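Local coordinates for putative branched chain amino acid ABC transporter, periplasmic amino acid-binding protein (Brucella ovis, PDB 4XFK), which is a putative periplasmic binding protein of an ABC transport system for branched-chain amino acids, probably capturing its substrates for uptake, at residues 261-272 and 354-365. The protein carries 1 engineered substitution. Sequence-based numbering, arbitrary orientation.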
loop_
_atom_site.group_PDB
_atom_site.type_symbol
_atom_site.label_atom_id
_atom_site.label_comp_id
_atom_site.label_asym_id
_atom_site.label_seq_id
_atom_site.Cartn_x
_atom_site.Cartn_y
_atom_site.Cartn_z
ATOM N N GLY A 261 11.908 -16.215 -10.186
ATOM C CA GLY A 261 10.589 -16.519 -10.708
ATOM C C GLY A 261 9.389 -16.202 -9.839
ATOM O O GLY A 261 8.254 -16.390 -10.270
ATOM N N HIS A 262 9.616 -15.749 -8.609
ATOM C CA HIS A 262 8.503 -15.290 -7.777
ATOM C C HIS A 262 7.984 -13.959 -8.293
ATOM O O HIS A 262 8.696 -13.234 -8.996
ATOM C CB HIS A 262 8.912 -15.219 -6.309
ATOM C CG HIS A 262 9.387 -16.529 -5.779
ATOM N ND1 HIS A 262 8.523 -17.516 -5.358
ATOM C CD2 HIS A 262 10.636 -17.036 -5.651
ATOM C CE1 HIS A 262 9.220 -18.573 -4.977
ATOM N NE2 HIS A 262 10.503 -18.309 -5.152
ATOM N N ILE A 263 6.739 -13.648 -7.948
ATOM C CA ILE A 263 6.005 -12.576 -8.602
ATOM C C ILE A 263 5.400 -11.599 -7.598
ATOM O O ILE A 263 4.964 -11.988 -6.509
ATOM C CB ILE A 263 4.848 -13.169 -9.468
ATOM C CG1 ILE A 263 5.344 -14.308 -10.373
ATOM C CG2 ILE A 263 4.156 -12.097 -10.305
ATOM C CD1 ILE A 263 6.328 -13.862 -11.441
ATOM N N VAL A 264 5.370 -10.327 -7.971
ATOM C CA VAL A 264 4.698 -9.302 -7.175
ATOM C C VAL A 264 4.019 -8.329 -8.137
ATOM O O VAL A 264 4.483 -8.145 -9.262
ATOM C CB VAL A 264 5.703 -8.562 -6.246
ATOM C CG1 VAL A 264 6.659 -7.681 -7.048
ATOM C CG2 VAL A 264 4.989 -7.751 -5.156
ATOM N N SER A 265 2.900 -7.745 -7.715
ATOM C CA SER A 265 2.265 -6.659 -8.458
ATOM C C SER A 265 2.235 -5.434 -7.554
ATOM O O SER A 265 1.744 -5.512 -6.421
ATOM C CB SER A 265 0.850 -7.041 -8.871
ATOM O OG SER A 265 0.275 -5.977 -9.612
ATOM N N THR A 266 2.795 -4.325 -8.039
ATOM C CA THR A 266 2.900 -3.096 -7.243
ATOM C C THR A 266 2.680 -1.871 -8.130
ATOM O O THR A 266 2.659 -1.995 -9.351
ATOM C CB THR A 266 4.286 -2.938 -6.571
ATOM O OG1 THR A 266 5.199 -2.399 -7.525
ATOM C CG2 THR A 266 4.807 -4.237 -5.988
ATOM N N PRO A 267 2.520 -0.678 -7.526
ATOM C CA PRO A 267 2.334 0.518 -8.357
ATOM C C PRO A 267 3.600 1.031 -9.051
ATOM O O PRO A 267 3.535 2.082 -9.686
ATOM C CB PRO A 267 1.863 1.576 -7.345
ATOM C CG PRO A 267 1.398 0.820 -6.153
ATOM C CD PRO A 267 2.234 -0.408 -6.102
ATOM N N PHE A 268 4.723 0.327 -8.953
ATOM C CA PHE A 268 5.980 0.907 -9.419
ATOM C C PHE A 268 7.075 -0.123 -9.691
ATOM O O PHE A 268 7.175 -1.150 -9.012
ATOM C CB PHE A 268 6.487 1.914 -8.377
ATOM C CG PHE A 268 7.850 2.472 -8.684
ATOM C CD1 PHE A 268 8.014 3.441 -9.663
ATOM C CD2 PHE A 268 8.969 2.020 -8.002
ATOM C CE1 PHE A 268 9.278 3.958 -9.954
ATOM C CE2 PHE A 268 10.234 2.533 -8.290
ATOM C CZ PHE A 268 10.380 3.496 -9.264
ATOM N N ASN A 269 7.910 0.172 -10.678
ATOM C CA ASN A 269 9.186 -0.504 -10.813
ATOM C C ASN A 269 10.124 0.501 -11.473
ATOM O O ASN A 269 9.699 1.234 -12.358
ATOM C CB ASN A 269 9.034 -1.786 -11.649
ATOM C CG ASN A 269 10.345 -2.507 -11.857
ATOM O OD1 ASN A 269 11.171 -2.077 -12.655
ATOM N ND2 ASN A 269 10.540 -3.615 -11.149
ATOM N N PRO A 270 11.391 0.561 -11.037
ATOM C CA PRO A 270 12.317 1.546 -11.613
ATOM C C PRO A 270 12.420 1.515 -13.143
ATOM O O PRO A 270 12.688 2.560 -13.734
ATOM C CB PRO A 270 13.665 1.156 -11.003
ATOM C CG PRO A 270 13.319 0.511 -9.714
ATOM C CD PRO A 270 12.001 -0.187 -9.922
ATOM N N GLU A 271 12.234 0.345 -13.758
ATOM C CA GLU A 271 12.373 0.187 -15.212
ATOM C C GLU A 271 11.044 0.137 -15.948
ATOM O O GLU A 271 11.017 -0.169 -17.141
ATOM C CB GLU A 271 13.063 -1.129 -15.558
ATOM C CG GLU A 271 14.375 -1.409 -14.900
ATOM C CD GLU A 271 14.892 -2.780 -15.295
ATOM O OE1 GLU A 271 15.102 -3.616 -14.395
ATOM O OE2 GLU A 271 15.071 -3.025 -16.509
ATOM N N ALA A 272 9.942 0.390 -15.252
ATOM C CA ALA A 272 8.631 0.188 -15.860
ATOM C C ALA A 272 8.137 1.372 -16.678
ATOM O O ALA A 272 7.258 1.211 -17.517
ATOM C CB ALA A 272 7.601 -0.211 -14.814
ATOM N N MET A 354 -0.640 -0.443 -12.466
ATOM C CA MET A 354 -0.011 -1.510 -11.698
ATOM C C MET A 354 0.987 -2.256 -12.571
ATOM O O MET A 354 0.744 -2.493 -13.750
ATOM C CB MET A 354 -1.068 -2.476 -11.160
ATOM C CG MET A 354 -1.931 -1.884 -10.050
ATOM S SD MET A 354 -1.011 -1.554 -8.517
ATOM C CE MET A 354 -0.821 -3.224 -7.895
ATOM N N VAL A 355 2.111 -2.627 -11.980
ATOM C CA VAL A 355 3.179 -3.295 -12.698
ATOM C C VAL A 355 3.423 -4.654 -12.081
ATOM O O VAL A 355 3.730 -4.761 -10.891
ATOM C CB VAL A 355 4.481 -2.486 -12.596
ATOM C CG1 VAL A 355 5.544 -3.067 -13.516
ATOM C CG2 VAL A 355 4.210 -1.054 -12.938
ATOM N N VAL A 356 3.294 -5.695 -12.896
ATOM C CA VAL A 356 3.562 -7.049 -12.440
ATOM C C VAL A 356 5.009 -7.397 -12.778
ATOM O O VAL A 356 5.479 -7.132 -13.887
ATOM C CB VAL A 356 2.574 -8.065 -13.037
ATOM C CG1 VAL A 356 2.656 -9.365 -12.265
ATOM C CG2 VAL A 356 1.154 -7.502 -12.967
ATOM N N GLN A 357 5.704 -7.973 -11.798
ATOM C CA GLN A 357 7.158 -8.091 -11.815
ATOM C C GLN A 357 7.605 -9.484 -11.390
ATOM O O GLN A 357 6.973 -10.108 -10.524
ATOM C CB GLN A 357 7.767 -7.074 -10.850
ATOM C CG GLN A 357 7.426 -5.622 -11.167
ATOM C CD GLN A 357 7.461 -4.733 -9.944
ATOM O OE1 GLN A 357 8.522 -4.510 -9.360
ATOM N NE2 GLN A 357 6.300 -4.213 -9.549
ATOM N N GLU A 358 8.704 -9.956 -11.978
ATOM C CA GLU A 358 9.267 -11.260 -11.636
ATOM C C GLU A 358 10.664 -11.100 -11.052
ATOM O O GLU A 358 11.396 -10.191 -11.434
ATOM C CB GLU A 358 9.326 -12.151 -12.876
ATOM C CG GLU A 358 10.224 -11.611 -13.986
ATOM C CD GLU A 358 10.251 -12.500 -15.205
ATOM O OE1 GLU A 358 10.790 -13.619 -15.108
ATOM O OE2 GLU A 358 9.734 -12.076 -16.257
ATOM N N VAL A 359 11.037 -11.979 -10.129
ATOM C CA VAL A 359 12.396 -11.963 -9.601
ATOM C C VAL A 359 13.338 -12.577 -10.638
ATOM O O VAL A 359 13.142 -13.718 -11.065
ATOM C CB VAL A 359 12.486 -12.722 -8.271
ATOM C CG1 VAL A 359 13.914 -12.691 -7.741
ATOM C CG2 VAL A 359 11.507 -12.115 -7.260
ATOM N N SER A 360 14.350 -11.812 -11.042
ATOM C CA SER A 360 15.178 -12.167 -12.187
ATOM C C SER A 360 16.548 -11.517 -12.088
ATOM O O SER A 360 16.680 -10.409 -11.570
ATOM C CB SER A 360 14.502 -11.703 -13.479
ATOM O OG SER A 360 15.356 -11.873 -14.601
ATOM N N LYS A 361 17.565 -12.200 -12.604
ATOM C CA LYS A 361 18.902 -11.627 -12.665
ATOM C C LYS A 361 18.957 -10.498 -13.685
ATOM O O LYS A 361 19.907 -9.715 -13.698
ATOM C CB LYS A 361 19.932 -12.692 -13.034
ATOM C CG LYS A 361 20.231 -13.678 -11.928
ATOM C CD LYS A 361 21.346 -14.611 -12.357
ATOM C CE LYS A 361 21.708 -15.586 -11.261
ATOM N NZ LYS A 361 22.867 -16.410 -11.684
ATOM N N LYS A 362 17.946 -10.419 -14.546
ATOM C CA LYS A 362 17.913 -9.394 -15.582
ATOM C C LYS A 362 17.549 -8.009 -15.036
ATOM O O LYS A 362 17.765 -7.014 -15.713
ATOM C CB LYS A 362 16.941 -9.783 -16.696
ATOM C CG LYS A 362 17.361 -11.010 -17.500
ATOM C CD LYS A 362 16.261 -11.435 -18.469
ATOM C CE LYS A 362 16.644 -12.698 -19.232
ATOM N NZ LYS A 362 16.957 -13.838 -18.320
ATOM N N ALA A 363 17.002 -7.936 -13.824
ATOM C CA ALA A 363 16.597 -6.652 -13.256
ATOM C C ALA A 363 17.799 -5.735 -13.075
ATOM O O ALA A 363 18.841 -6.169 -12.593
ATOM C CB ALA A 363 15.897 -6.868 -11.927
ATOM N N ARG A 364 17.648 -4.469 -13.454
ATOM C CA ARG A 364 18.726 -3.496 -13.307
ATOM C C ARG A 364 19.019 -3.183 -11.841
ATOM O O ARG A 364 20.179 -3.144 -11.426
ATOM C CB ARG A 364 18.394 -2.204 -14.048
ATOM C CG ARG A 364 19.489 -1.148 -13.944
ATOM C CD ARG A 364 19.300 -0.058 -14.976
ATOM N NE ARG A 364 19.282 -0.615 -16.321
ATOM C CZ ARG A 364 20.373 -0.853 -17.046
ATOM N NH1 ARG A 364 21.576 -0.573 -16.553
ATOM N NH2 ARG A 364 20.262 -1.368 -18.265
ATOM N N ILE A 365 17.962 -2.945 -11.066
ATOM C CA ILE A 365 18.089 -2.641 -9.648
ATOM C C ILE A 365 17.921 -3.941 -8.868
ATOM O O ILE A 365 16.855 -4.564 -8.902
ATOM C CB ILE A 365 17.022 -1.620 -9.200
ATOM C CG1 ILE A 365 17.151 -0.308 -9.984
ATOM C CG2 ILE A 365 17.101 -1.382 -7.697
ATOM C CD1 ILE A 365 18.522 0.279 -9.967
HETATM O O HOH W 1 16.653 -4.997 -17.225
HETATM O O HOH W 2 15.269 -2.447 -11.969
HETATM O O HOH W 3 16.802 -0.809 -17.568
#
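Strands 263-266 and 354-360 pair antiparallel, their axes 165° apart. The hydrogen-bonded pairs Val264-Gln357 and Thr266-Val355 each exchange two backbone bonds, and beyond them Val359 N donates to His262 O while Gly261 N reaches Val359 O.

On the face of Ile263, Ser265 and Val356, Ile263 CG2 meets Val356 CG1 at 3.7 Å; helix 138-152 packs against this side. The bent Met354 chain brings CE to 3.4 Å from Ser265 OG, whose hydroxyl bonds to Thr144.

On the opposite face, with Val264, Thr266 and Val355, the Gln357 amide lies between its own strand and segment 261-272. Its NE2 donates to Thr266 OG1 (2.9 Å) and, nearly straight, to Val355 O (3.0 Å), both acceptors lying in the amide plane, which fixes the amide's rotation. Thr266 OG1, placed between backbone N and carbonyl carbon (chi1 82°), also accepts from Phe268 N in an ST turn. Asn269 ND2 donates to Gln357 OE1 (2.8 Å), nearly straight but from above the Gln357 carbonyl plane, the two amide planes 86° apart, while Asn269 OD1 accepts from Glu271 N in an Asx turn.

Farther along, Glu271 OE1 takes Arg364 N at 2.8 Å from above the carboxylate plane; three waters link this carboxylate to Lys362 O, Arg364 NE and Ile365 N, one each. The pairing joins the last parallel strand of one lobe to an antiparallel extension, consistent with the two-lobed leucine-binding protein family.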